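Local structure of manganese lipoxygenase (Gaeumannomyces graminis, 5FX8) at residues A[66-72]-A[302-308]; A[80-84]-A[326-330]; A[47-53]-A[310-314]; A[436-441]-A[452-457]. The protein is a secreted manganese-dependent lipoxygenase that oxygenates linoleic and alpha-linolenic acids to 11S- and 13R-hydroperoxides, converting the 11S products into 13R products. All coordinates share one frame; numbering follows the deposited sequence.

Interaction 1: residues A[66-72]-A[302-308]; sequences KRELFLY and EAAFRTL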
# COMPACT_ATOMS: atom_id res chain seq x y z
N LYS A 66 -12.91 8.14 -27.91
CA LYS A 66 -11.87 7.86 -26.94
C LYS A 66 -10.49 7.82 -27.58
O LYS A 66 -9.51 8.28 -26.99
CB LYS A 66 -12.14 6.53 -26.23
CG LYS A 66 -13.23 6.60 -25.19
CD LYS A 66 -13.10 5.49 -24.16
CE LYS A 66 -13.28 4.14 -24.79
NZ LYS A 66 -13.20 3.01 -23.84
N ARG A 67 -10.37 7.25 -28.78
CA ARG A 67 -9.05 7.18 -29.40
C ARG A 67 -8.53 8.54 -29.87
O ARG A 67 -7.34 8.66 -30.16
CB ARG A 67 -9.05 6.21 -30.58
CG ARG A 67 -9.23 4.78 -30.14
CD ARG A 67 -9.50 3.81 -31.29
NE ARG A 67 -8.34 3.68 -32.13
CZ ARG A 67 -7.36 2.82 -31.93
NH1 ARG A 67 -7.40 1.98 -30.91
NH2 ARG A 67 -6.34 2.79 -32.76
N GLU A 68 -9.38 9.55 -29.95
CA GLU A 68 -8.85 10.86 -30.29
C GLU A 68 -8.39 11.64 -29.07
O GLU A 68 -7.61 12.57 -29.22
CB GLU A 68 -9.88 11.69 -31.05
CG GLU A 68 -10.04 11.32 -32.50
CD GLU A 68 -11.15 12.09 -33.21
OE1 GLU A 68 -12.31 12.13 -32.72
OE2 GLU A 68 -10.84 12.67 -34.28
N LEU A 69 -8.83 11.28 -27.89
CA LEU A 69 -8.60 12.10 -26.73
C LEU A 69 -7.76 11.42 -25.66
O LEU A 69 -7.29 12.11 -24.75
CB LEU A 69 -9.94 12.55 -26.12
CG LEU A 69 -10.97 13.14 -27.08
CD1 LEU A 69 -12.27 13.42 -26.38
CD2 LEU A 69 -10.42 14.39 -27.59
N PHE A 70 -7.57 10.11 -25.74
CA PHE A 70 -6.75 9.37 -24.78
C PHE A 70 -5.56 8.79 -25.52
O PHE A 70 -5.68 7.78 -26.21
CB PHE A 70 -7.60 8.33 -24.11
CG PHE A 70 -6.92 7.55 -23.06
CD1 PHE A 70 -6.10 6.47 -23.37
CD2 PHE A 70 -7.19 7.80 -21.73
CE1 PHE A 70 -5.52 5.70 -22.36
CE2 PHE A 70 -6.61 7.05 -20.73
CZ PHE A 70 -5.78 6.00 -21.05
N LEU A 71 -4.40 9.42 -25.36
CA LEU A 71 -3.24 9.20 -26.22
C LEU A 71 -2.10 8.61 -25.42
O LEU A 71 -2.03 8.74 -24.20
CB LEU A 71 -2.79 10.51 -26.88
CG LEU A 71 -3.89 11.33 -27.59
CD1 LEU A 71 -3.37 12.63 -28.10
CD2 LEU A 71 -4.43 10.60 -28.75
N TYR A 72 -1.21 7.94 -26.14
CA TYR A 72 0.01 7.43 -25.54
C TYR A 72 1.00 8.57 -25.41
O TYR A 72 1.40 9.15 -26.43
CB TYR A 72 0.61 6.31 -26.37
CG TYR A 72 -0.25 5.10 -26.50
CD1 TYR A 72 -0.65 4.40 -25.38
CD2 TYR A 72 -0.65 4.65 -27.73
CE1 TYR A 72 -1.44 3.31 -25.49
CE2 TYR A 72 -1.42 3.57 -27.85
CZ TYR A 72 -1.81 2.90 -26.73
OH TYR A 72 -2.60 1.81 -26.86
N GLU A 302 -4.12 0.93 -20.75
CA GLU A 302 -4.22 1.98 -21.76
C GLU A 302 -4.67 1.40 -23.08
O GLU A 302 -5.58 1.93 -23.75
CB GLU A 302 -2.86 2.66 -21.95
CG GLU A 302 -2.47 3.57 -20.86
CD GLU A 302 -1.08 4.12 -20.99
OE1 GLU A 302 -0.74 4.80 -21.98
OE2 GLU A 302 -0.31 3.87 -20.07
N ALA A 303 -4.00 0.33 -23.49
CA ALA A 303 -4.36 -0.32 -24.73
C ALA A 303 -5.82 -0.77 -24.70
O ALA A 303 -6.55 -0.58 -25.68
CB ALA A 303 -3.37 -1.46 -24.99
N ALA A 304 -6.28 -1.29 -23.55
CA ALA A 304 -7.69 -1.69 -23.45
C ALA A 304 -8.63 -0.49 -23.55
O ALA A 304 -9.64 -0.56 -24.26
CB ALA A 304 -7.95 -2.45 -22.15
N PHE A 305 -8.33 0.59 -22.84
CA PHE A 305 -9.23 1.74 -22.86
C PHE A 305 -9.37 2.32 -24.26
O PHE A 305 -10.45 2.78 -24.64
CB PHE A 305 -8.73 2.80 -21.88
CG PHE A 305 -9.72 3.87 -21.56
CD1 PHE A 305 -10.78 3.62 -20.72
CD2 PHE A 305 -9.56 5.15 -22.07
CE1 PHE A 305 -11.66 4.62 -20.41
CE2 PHE A 305 -10.43 6.15 -21.76
CZ PHE A 305 -11.47 5.90 -20.93
N ARG A 306 -8.31 2.26 -25.05
CA ARG A 306 -8.36 2.69 -26.44
C ARG A 306 -9.09 1.75 -27.40
O ARG A 306 -9.18 2.08 -28.58
CB ARG A 306 -6.93 2.91 -26.94
CG ARG A 306 -6.24 4.06 -26.25
CD ARG A 306 -4.92 4.32 -26.84
NE ARG A 306 -4.97 4.25 -28.29
CZ ARG A 306 -5.24 5.28 -29.09
NH1 ARG A 306 -5.48 6.48 -28.59
NH2 ARG A 306 -5.26 5.09 -30.39
N THR A 307 -9.64 0.61 -26.95
CA THR A 307 -10.14 -0.39 -27.89
C THR A 307 -11.44 -1.06 -27.43
O THR A 307 -12.31 -1.33 -28.25
CB THR A 307 -9.11 -1.49 -28.14
OG1 THR A 307 -8.60 -1.97 -26.88
CG2 THR A 307 -7.99 -1.05 -29.04
N LEU A 308 -11.55 -1.37 -26.15
CA LEU A 308 -12.79 -1.92 -25.61
C LEU A 308 -13.76 -0.79 -25.32
O LEU A 308 -13.38 0.29 -24.87
CB LEU A 308 -12.55 -2.68 -24.31
CG LEU A 308 -11.41 -3.68 -24.27
CD1 LEU A 308 -11.31 -4.25 -22.90
CD2 LEU A 308 -11.72 -4.73 -25.26
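The end of helix 56-69 and the short strand after it wrap around the C-terminal end of helix 268-305, with Arg67 CA and Arg306 CA 5.4 Å apart and Tyr72 reaching back beside Glu302. Lys66 lies across the Phe305 ring: its CD makes a CH-pi contact over the face, and a bend at chi3 (-64°) keeps NZ above the same ring, 4.1 Å from the centroid, in a cation-pi contact. From there NZ donates to Phe305 O and to Leu308 O, each 2.9 Å away, and it also pairs with Asp310. The edge of Phe305 is turned toward the face of Phe70, centroids 4.7 Å apart and planes at 52°. Arg306 bends at chi3 (43°), and its NH1 reaches Phe70 O at 2.7 Å, in the guanidinium plane, and Arg67 O at 3.3 Å. Arg67 NH1 returns a bond to Arg306 O at 2.9 Å, while Arg306 NH2 sits over the centre of the Arg67 guanidinium. Tyr72 crosses the Arg306 chain at a slant, Tyr72 CZ 3.4 Å from Arg306 CD. Glu442, on helix 434-444, joins Arg67, Arg306 and Tyr72 OH through its carboxylate. Shared by both guanidinium groups, that carboxylate probably offsets their charge where Arg306 is buried, while Lys66 and Arg306 satisfy carbonyls where helical hydrogen bonding runs out.

Interaction 2: residues A[80-84]-A[326-330]; sequences TTFYP and YAIRP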
# COMPACT_ATOMS: atom_id res chain seq x y z
N THR A 80 10.08 3.58 -18.89
CA THR A 80 9.54 2.25 -19.18
C THR A 80 8.42 2.32 -20.20
O THR A 80 8.61 2.06 -21.38
CB THR A 80 8.99 1.56 -17.91
OG1 THR A 80 7.78 2.20 -17.47
CG2 THR A 80 10.03 1.52 -16.77
N THR A 81 7.25 2.70 -19.74
CA THR A 81 5.99 2.49 -20.41
C THR A 81 5.34 3.84 -20.70
O THR A 81 5.53 4.79 -19.95
CB THR A 81 5.11 1.60 -19.50
OG1 THR A 81 5.46 0.24 -19.65
CG2 THR A 81 3.72 1.77 -19.77
N PHE A 82 4.58 3.92 -21.79
CA PHE A 82 3.84 5.13 -22.09
C PHE A 82 2.87 5.46 -20.96
O PHE A 82 2.26 4.57 -20.38
CB PHE A 82 3.07 4.97 -23.41
CG PHE A 82 3.94 4.77 -24.64
CD1 PHE A 82 5.07 5.54 -24.86
CD2 PHE A 82 3.60 3.82 -25.61
CE1 PHE A 82 5.84 5.36 -26.00
CE2 PHE A 82 4.38 3.64 -26.75
CZ PHE A 82 5.49 4.40 -26.94
N TYR A 83 2.73 6.72 -20.66
CA TYR A 83 1.74 7.24 -19.73
C TYR A 83 0.69 8.01 -20.50
O TYR A 83 1.02 8.67 -21.48
CB TYR A 83 2.40 8.14 -18.68
CG TYR A 83 1.46 8.60 -17.60
CD1 TYR A 83 1.22 7.82 -16.48
CD2 TYR A 83 0.81 9.81 -17.69
CE1 TYR A 83 0.37 8.24 -15.51
CE2 TYR A 83 -0.02 10.22 -16.74
CZ TYR A 83 -0.24 9.45 -15.65
OH TYR A 83 -1.10 9.89 -14.68
N PRO A 84 -0.58 7.90 -20.13
CA PRO A 84 -1.63 8.50 -20.96
C PRO A 84 -1.59 10.00 -20.95
O PRO A 84 -1.43 10.64 -19.91
CB PRO A 84 -2.93 8.00 -20.31
CG PRO A 84 -2.57 7.60 -19.02
CD PRO A 84 -1.17 7.07 -19.09
N TYR A 326 -3.54 5.71 -12.06
CA TYR A 326 -2.86 6.74 -12.82
C TYR A 326 -2.37 7.89 -11.96
O TYR A 326 -1.82 8.86 -12.48
CB TYR A 326 -3.77 7.25 -13.90
CG TYR A 326 -3.96 6.23 -14.98
CD1 TYR A 326 -2.88 5.80 -15.72
CD2 TYR A 326 -5.20 5.72 -15.26
CE1 TYR A 326 -3.04 4.92 -16.71
CE2 TYR A 326 -5.37 4.82 -16.25
CZ TYR A 326 -4.28 4.42 -16.97
OH TYR A 326 -4.41 3.52 -17.99
N ALA A 327 -2.55 7.77 -10.65
CA ALA A 327 -2.00 8.71 -9.71
C ALA A 327 -0.55 8.42 -9.35
O ALA A 327 0.17 9.35 -9.00
CB ALA A 327 -2.86 8.73 -8.45
N ILE A 328 -0.09 7.18 -9.48
CA ILE A 328 1.17 6.81 -8.85
C ILE A 328 2.35 7.49 -9.54
O ILE A 328 3.28 7.96 -8.87
CB ILE A 328 1.34 5.28 -8.79
CG1 ILE A 328 0.16 4.64 -8.07
CG2 ILE A 328 2.61 4.90 -8.04
CD1 ILE A 328 -0.07 5.14 -6.69
N ARG A 329 2.35 7.57 -10.86
CA ARG A 329 3.46 8.27 -11.52
C ARG A 329 3.46 9.78 -11.24
O ARG A 329 4.52 10.32 -10.87
CB ARG A 329 3.47 7.93 -13.01
CG ARG A 329 3.85 6.49 -13.26
CD ARG A 329 4.48 6.26 -14.63
NE ARG A 329 3.70 5.35 -15.49
CZ ARG A 329 4.05 4.98 -16.71
NH1 ARG A 329 5.16 5.42 -17.25
NH2 ARG A 329 3.27 4.17 -17.39
N PRO A 330 2.35 10.51 -11.37
CA PRO A 330 2.39 11.95 -11.04
C PRO A 330 2.74 12.25 -9.59
O PRO A 330 3.51 13.19 -9.31
CB PRO A 330 0.97 12.40 -11.35
CG PRO A 330 0.47 11.45 -12.26
CD PRO A 330 1.06 10.15 -11.95
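Strand 83-85 is one half of the small antiparallel hairpin it forms with strand 71-73, and here Tyr83 and the residues leading into it meet Tyr326 and Arg329 at the start of helix 328-336, close to the manganese centre. Arg329 carries most of the polar contact. Its NH1 donates to Thr81 O at 2.8 Å, nearly straight at 167° and with the oxygen close to the guanidinium plane. NH2 adds a weak bond to Phe82 O at 3.2 Å and touches Thr81 CG2. Elsewhere, NE pairs with Glu298 on helix 268-305 and NH1 also donates to Thr76 O. Tyr83 has CG opposite its backbone N (chi1 -175°), which sends the ring alongside the Arg329 chain, the two running in opposite directions. Tyr83 CB lies over the centre of one guanidinium face, CD1 comes within 3.6 Å of Arg329 NE, and the ring and guanidinium planes stand 78° apart. At its far end the Tyr83 hydroxyl approaches Tyr326 O and the Pro330 ring, although its exact place is uncertain. Pro84 CG packs obliquely on the Tyr326 ring, 3.6 Å from CE1, and the Tyr326 hydroxyl bonds to His301. The Arg329 side chain is about 6 Å from that of the manganese ligand His294. With Glu298 and the oxygens of Thr81 and Thr76 gripping it, and Phe82 O more weakly, the guanidinium is fixed in several directions, and its buried charge is probably balanced chiefly by that glutamate.

Interaction 3: residues A[47-53]-A[310-314]; sequences YTLPNND and DRHPV. Unlike the reference sequence in segment 47-53: Asn52 (reference Lys).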
# COMPACT_ATOMS: atom_id res chain seq x y z
N TYR A 47 -23.50 -4.11 -18.99
CA TYR A 47 -22.26 -4.48 -19.69
C TYR A 47 -22.55 -5.63 -20.66
O TYR A 47 -23.10 -6.65 -20.25
CB TYR A 47 -21.18 -4.91 -18.70
CG TYR A 47 -20.60 -3.82 -17.86
CD1 TYR A 47 -19.57 -3.03 -18.32
CD2 TYR A 47 -21.08 -3.59 -16.59
CE1 TYR A 47 -19.04 -2.04 -17.55
CE2 TYR A 47 -20.57 -2.61 -15.82
CZ TYR A 47 -19.54 -1.84 -16.30
OH TYR A 47 -19.02 -0.85 -15.50
N THR A 48 -22.19 -5.46 -21.92
CA THR A 48 -22.41 -6.51 -22.90
C THR A 48 -21.24 -6.59 -23.87
O THR A 48 -20.44 -5.66 -23.99
CB THR A 48 -23.68 -6.28 -23.73
OG1 THR A 48 -23.55 -5.04 -24.43
CG2 THR A 48 -24.92 -6.24 -22.88
N LEU A 49 -21.16 -7.69 -24.58
CA LEU A 49 -20.24 -7.87 -25.68
C LEU A 49 -20.71 -7.10 -26.91
O LEU A 49 -21.89 -6.78 -27.03
CB LEU A 49 -20.10 -9.34 -26.02
CG LEU A 49 -19.35 -10.17 -24.99
CD1 LEU A 49 -19.30 -11.61 -25.47
CD2 LEU A 49 -17.97 -9.62 -24.78
N PRO A 50 -19.81 -6.76 -27.83
CA PRO A 50 -20.24 -6.08 -29.05
C PRO A 50 -20.86 -7.01 -30.07
O PRO A 50 -21.56 -6.53 -30.96
CB PRO A 50 -18.93 -5.49 -29.59
CG PRO A 50 -17.90 -6.41 -29.09
CD PRO A 50 -18.34 -6.79 -27.72
N ASN A 51 -20.65 -8.31 -29.93
CA ASN A 51 -21.08 -9.29 -30.93
C ASN A 51 -22.53 -9.08 -31.34
O ASN A 51 -22.84 -8.93 -32.53
CB ASN A 51 -20.85 -10.70 -30.38
CG ASN A 51 -19.46 -10.87 -29.76
OD1 ASN A 51 -18.95 -9.95 -29.12
ND2 ASN A 51 -18.85 -12.04 -29.94
N ASN A 52 -23.44 -8.99 -30.37
CA ASN A 52 -24.84 -8.91 -30.76
C ASN A 52 -25.53 -7.66 -30.25
O ASN A 52 -26.65 -7.71 -29.73
CB ASN A 52 -25.57 -10.14 -30.28
CG ASN A 52 -25.06 -11.34 -30.96
OD1 ASN A 52 -25.21 -11.48 -32.16
ND2 ASN A 52 -24.43 -12.21 -30.22
N ASP A 53 -24.86 -6.54 -30.41
CA ASP A 53 -25.29 -5.28 -29.90
C ASP A 53 -25.97 -4.50 -31.01
O ASP A 53 -25.34 -4.25 -32.05
CB ASP A 53 -24.08 -4.53 -29.36
CG ASP A 53 -24.45 -3.32 -28.58
OD1 ASP A 53 -25.57 -2.82 -28.74
OD2 ASP A 53 -23.61 -2.84 -27.83
N ASP A 310 -16.55 1.25 -23.29
CA ASP A 310 -16.82 1.40 -21.88
C ASP A 310 -17.87 0.40 -21.39
O ASP A 310 -17.87 0.05 -20.21
CB ASP A 310 -17.21 2.84 -21.61
CG ASP A 310 -16.01 3.81 -21.67
OD1 ASP A 310 -14.82 3.41 -21.51
OD2 ASP A 310 -16.29 5.00 -21.86
N ARG A 311 -18.74 -0.11 -22.27
CA ARG A 311 -19.76 -1.07 -21.85
C ARG A 311 -19.32 -2.51 -21.97
O ARG A 311 -20.09 -3.40 -21.65
CB ARG A 311 -21.06 -0.85 -22.64
CG ARG A 311 -21.60 0.55 -22.50
CD ARG A 311 -22.96 0.73 -23.17
NE ARG A 311 -22.93 0.83 -24.63
CZ ARG A 311 -23.50 -0.05 -25.45
NH1 ARG A 311 -24.13 -1.11 -24.97
NH2 ARG A 311 -23.43 0.13 -26.76
N HIS A 312 -18.11 -2.75 -22.39
CA HIS A 312 -17.56 -4.09 -22.44
C HIS A 312 -17.28 -4.62 -21.03
O HIS A 312 -16.66 -3.93 -20.22
CB HIS A 312 -16.29 -4.07 -23.23
CG HIS A 312 -15.86 -5.41 -23.71
ND1 HIS A 312 -15.53 -6.43 -22.86
CD2 HIS A 312 -15.71 -5.90 -24.96
CE1 HIS A 312 -15.18 -7.49 -23.56
NE2 HIS A 312 -15.29 -7.19 -24.84
N PRO A 313 -17.70 -5.85 -20.70
CA PRO A 313 -17.51 -6.36 -19.33
C PRO A 313 -16.06 -6.46 -18.87
O PRO A 313 -15.75 -6.30 -17.68
CB PRO A 313 -18.18 -7.75 -19.40
CG PRO A 313 -19.17 -7.61 -20.49
CD PRO A 313 -18.55 -6.74 -21.51
N VAL A 314 -15.15 -6.72 -19.80
CA VAL A 314 -13.75 -6.78 -19.45
C VAL A 314 -13.21 -5.38 -19.14
O VAL A 314 -12.38 -5.21 -18.24
CB VAL A 314 -12.95 -7.47 -20.56
CG1 VAL A 314 -11.51 -7.44 -20.24
CG2 VAL A 314 -13.38 -8.88 -20.68
O HOH W 1 -24.53 -2.65 -22.64
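Arg311 leaves its backbone with CG opposite the carbonyl carbon and turns at chi3 (-76°), while Asp53 has CG opposite its own N (chi1 -169°); the two ends thus cross at about a right angle as a salt bridge. Both terminal nitrogens address one oxygen: Arg311 NH2 meets Asp53 OD2 at 3.2 Å on the syn side, and NH1 adds a weak bond to it at 3.4 Å. The carboxylate and guanidinium planes are nearly perpendicular, so this is not the flat two-against-two pairing. Asp53 OD2 has a further partner in Arg59 of helix 56-69. Water 1 lies in the guanidinium plane, accepts from Arg311 NH1 at 2.8 Å and is also bonded to Thr48 OG1. In the fold, the N-terminal residues before helix 56-69, extended at 47-49 and then turning at Pro50 and Asn51, run beside the turn between helices 268-305 and 313-321. Thr48 N donates to Arg311 O at 3.0 Å, and Tyr47 CA approaches the same oxygen in a CA-H...O contact. Tyr47 CB rests on Pro313 CG, 3.8 Å away, while the edge of its ring faces Arg311 O. His312 is the N-cap of helix 313-321: its ND1 accepts from Val314 N at 3.1 Å, with that nitrogen in the imidazole plane. The other nitrogen, NE2, is bonded to Asp433, a pattern consistent with a proton on NE2. Leu49 CD2 approaches the imidazole obliquely, 3.6 Å from His312 NE2, and Pro50 CD reaches His312 CD2.

Interaction 4: residues A[436-441]-A[452-457]; sequences LQNWIA and FPAAPL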
# COMPACT_ATOMS: atom_id res chain seq x y z
N LEU A 436 -12.14 -7.14 -28.17
CA LEU A 436 -11.07 -7.88 -27.51
C LEU A 436 -9.88 -8.08 -28.44
O LEU A 436 -8.72 -7.89 -28.04
CB LEU A 436 -11.58 -9.23 -27.03
CG LEU A 436 -10.53 -10.08 -26.32
CD1 LEU A 436 -10.34 -9.53 -24.95
CD2 LEU A 436 -11.06 -11.45 -26.24
N GLN A 437 -10.15 -8.48 -29.68
CA GLN A 437 -9.08 -8.69 -30.64
C GLN A 437 -8.36 -7.39 -30.96
O GLN A 437 -7.14 -7.39 -31.17
CB GLN A 437 -9.64 -9.31 -31.92
CG GLN A 437 -10.29 -10.68 -31.77
CD GLN A 437 -9.49 -11.75 -30.98
OE1 GLN A 437 -8.28 -11.88 -31.09
NE2 GLN A 437 -10.20 -12.54 -30.21
N ASN A 438 -9.08 -6.28 -30.97
CA ASN A 438 -8.41 -4.99 -31.13
C ASN A 438 -7.53 -4.68 -29.95
O ASN A 438 -6.42 -4.19 -30.12
CB ASN A 438 -9.42 -3.87 -31.33
CG ASN A 438 -9.99 -3.88 -32.69
OD1 ASN A 438 -9.50 -4.58 -33.55
ND2 ASN A 438 -11.04 -3.10 -32.91
N TRP A 439 -8.01 -4.93 -28.74
CA TRP A 439 -7.17 -4.76 -27.56
C TRP A 439 -5.86 -5.52 -27.72
O TRP A 439 -4.80 -5.00 -27.37
CB TRP A 439 -7.92 -5.24 -26.33
CG TRP A 439 -7.17 -5.21 -25.09
CD1 TRP A 439 -6.18 -4.36 -24.76
CD2 TRP A 439 -7.35 -6.08 -23.98
NE1 TRP A 439 -5.72 -4.63 -23.50
CE2 TRP A 439 -6.42 -5.69 -22.99
CE3 TRP A 439 -8.20 -7.15 -23.71
CZ2 TRP A 439 -6.32 -6.34 -21.76
CZ3 TRP A 439 -8.09 -7.79 -22.49
CH2 TRP A 439 -7.15 -7.38 -21.53
N ILE A 440 -5.91 -6.74 -28.23
CA ILE A 440 -4.68 -7.52 -28.30
C ILE A 440 -3.75 -6.94 -29.36
O ILE A 440 -2.55 -6.80 -29.15
CB ILE A 440 -4.98 -8.99 -28.56
CG1 ILE A 440 -5.99 -9.49 -27.54
CG2 ILE A 440 -3.72 -9.80 -28.50
CD1 ILE A 440 -5.52 -9.39 -26.16
N ALA A 441 -4.31 -6.60 -30.52
CA ALA A 441 -3.51 -5.99 -31.57
C ALA A 441 -2.91 -4.65 -31.12
O ALA A 441 -1.75 -4.34 -31.39
CB ALA A 441 -4.37 -5.83 -32.82
N PHE A 452 3.27 -9.94 -24.51
CA PHE A 452 1.85 -10.04 -24.43
C PHE A 452 1.37 -11.09 -25.42
O PHE A 452 1.96 -11.24 -26.49
CB PHE A 452 1.20 -8.69 -24.76
CG PHE A 452 -0.16 -8.50 -24.17
CD1 PHE A 452 -0.32 -8.44 -22.81
CD2 PHE A 452 -1.27 -8.38 -24.98
CE1 PHE A 452 -1.57 -8.26 -22.28
CE2 PHE A 452 -2.52 -8.19 -24.45
CZ PHE A 452 -2.67 -8.14 -23.10
N PRO A 453 0.33 -11.83 -25.08
CA PRO A 453 -0.17 -12.86 -26.01
C PRO A 453 -0.45 -12.27 -27.38
O PRO A 453 -1.10 -11.24 -27.52
CB PRO A 453 -1.44 -13.36 -25.33
CG PRO A 453 -1.80 -12.30 -24.38
CD PRO A 453 -0.54 -11.70 -23.91
N ALA A 454 0.07 -12.93 -28.40
CA ALA A 454 -0.05 -12.44 -29.76
C ALA A 454 -1.49 -12.47 -30.24
O ALA A 454 -2.31 -13.26 -29.78
CB ALA A 454 0.80 -13.30 -30.67
N ALA A 455 -1.80 -11.59 -31.19
CA ALA A 455 -3.13 -11.60 -31.78
C ALA A 455 -3.02 -12.50 -32.96
O ALA A 455 -1.95 -12.61 -33.52
CB ALA A 455 -3.54 -10.26 -32.20
N PRO A 456 -4.11 -13.16 -33.34
CA PRO A 456 -5.42 -13.19 -32.71
C PRO A 456 -5.48 -14.11 -31.54
O PRO A 456 -4.79 -15.12 -31.53
CB PRO A 456 -6.33 -13.71 -33.81
CG PRO A 456 -5.46 -14.57 -34.58
CD PRO A 456 -4.13 -13.88 -34.62
N LEU A 457 -6.34 -13.78 -30.60
CA LEU A 457 -6.46 -14.52 -29.36
C LEU A 457 -7.56 -15.56 -29.54
O LEU A 457 -8.73 -15.21 -29.73
CB LEU A 457 -6.75 -13.56 -28.19
CG LEU A 457 -6.91 -14.07 -26.76
CD1 LEU A 457 -6.42 -13.09 -25.63
CD2 LEU A 457 -8.36 -14.52 -26.52
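Trp439 and Phe452 meet with the indole at the edge of the phenyl ring, Trp439 CZ2 lying near that ring's plane and 4.3 Å from Phe452 CZ. Pro453 CD sits over one face of Phe452, toward the rim. Ile440 CD1 hangs above the rim of one indole face, and Leu436 CD1 lies in plane at the indole edge. Ile440 is at the centre of the apolar contact. Its CD1 touches Phe452 CE2 at 3.7 Å and Leu457 CD1 at 3.8 Å, and its CG2 packs on Ala455 CB. At the other end the Gln437 chain folds at chi2 (-48°) and presents its amide to the main chain of Leu457. OE1 accepts from Leu457 N at 2.8 Å, on a lone pair and nearly straight at 166°. NE2 donates to Leu457 O at 3.1 Å and also to Leu430 O. The amide thereby grips both polar atoms of one residue just after the cis peptide that precedes Pro456. The connection running back from helix 434-444 to helix 460-481 is thus laid along the first helix. Leu436 and Trp439 also pack against helix 460-481, while Trp439 and Phe452 reach helix 268-305.

Overall arrangement
Interaction 1 is the hub, touching the other three. Interaction 2 continues from it across the 71-73/83-85 hairpin, centres 14 Å apart, with Phe70 packed on Pro84 and Glu302 on Tyr326. Toward interaction 3, Lys66 NZ makes a salt bridge to Asp310 OD1 at 2.9 Å; toward interaction 4, Trp439 covers Ala304 and Thr307. Val314 also touches Trp439, linking interactions 3 and 4, whereas interaction 2 touches neither of them. Of the four, interaction 2 lies nearest the metal site, the Arg329 side chain about 10 Å from manganese; in interaction 1, Glu302 is about 10 Å from His294, between side chains. Interactions 3 and 4 lie away from the catalytic site.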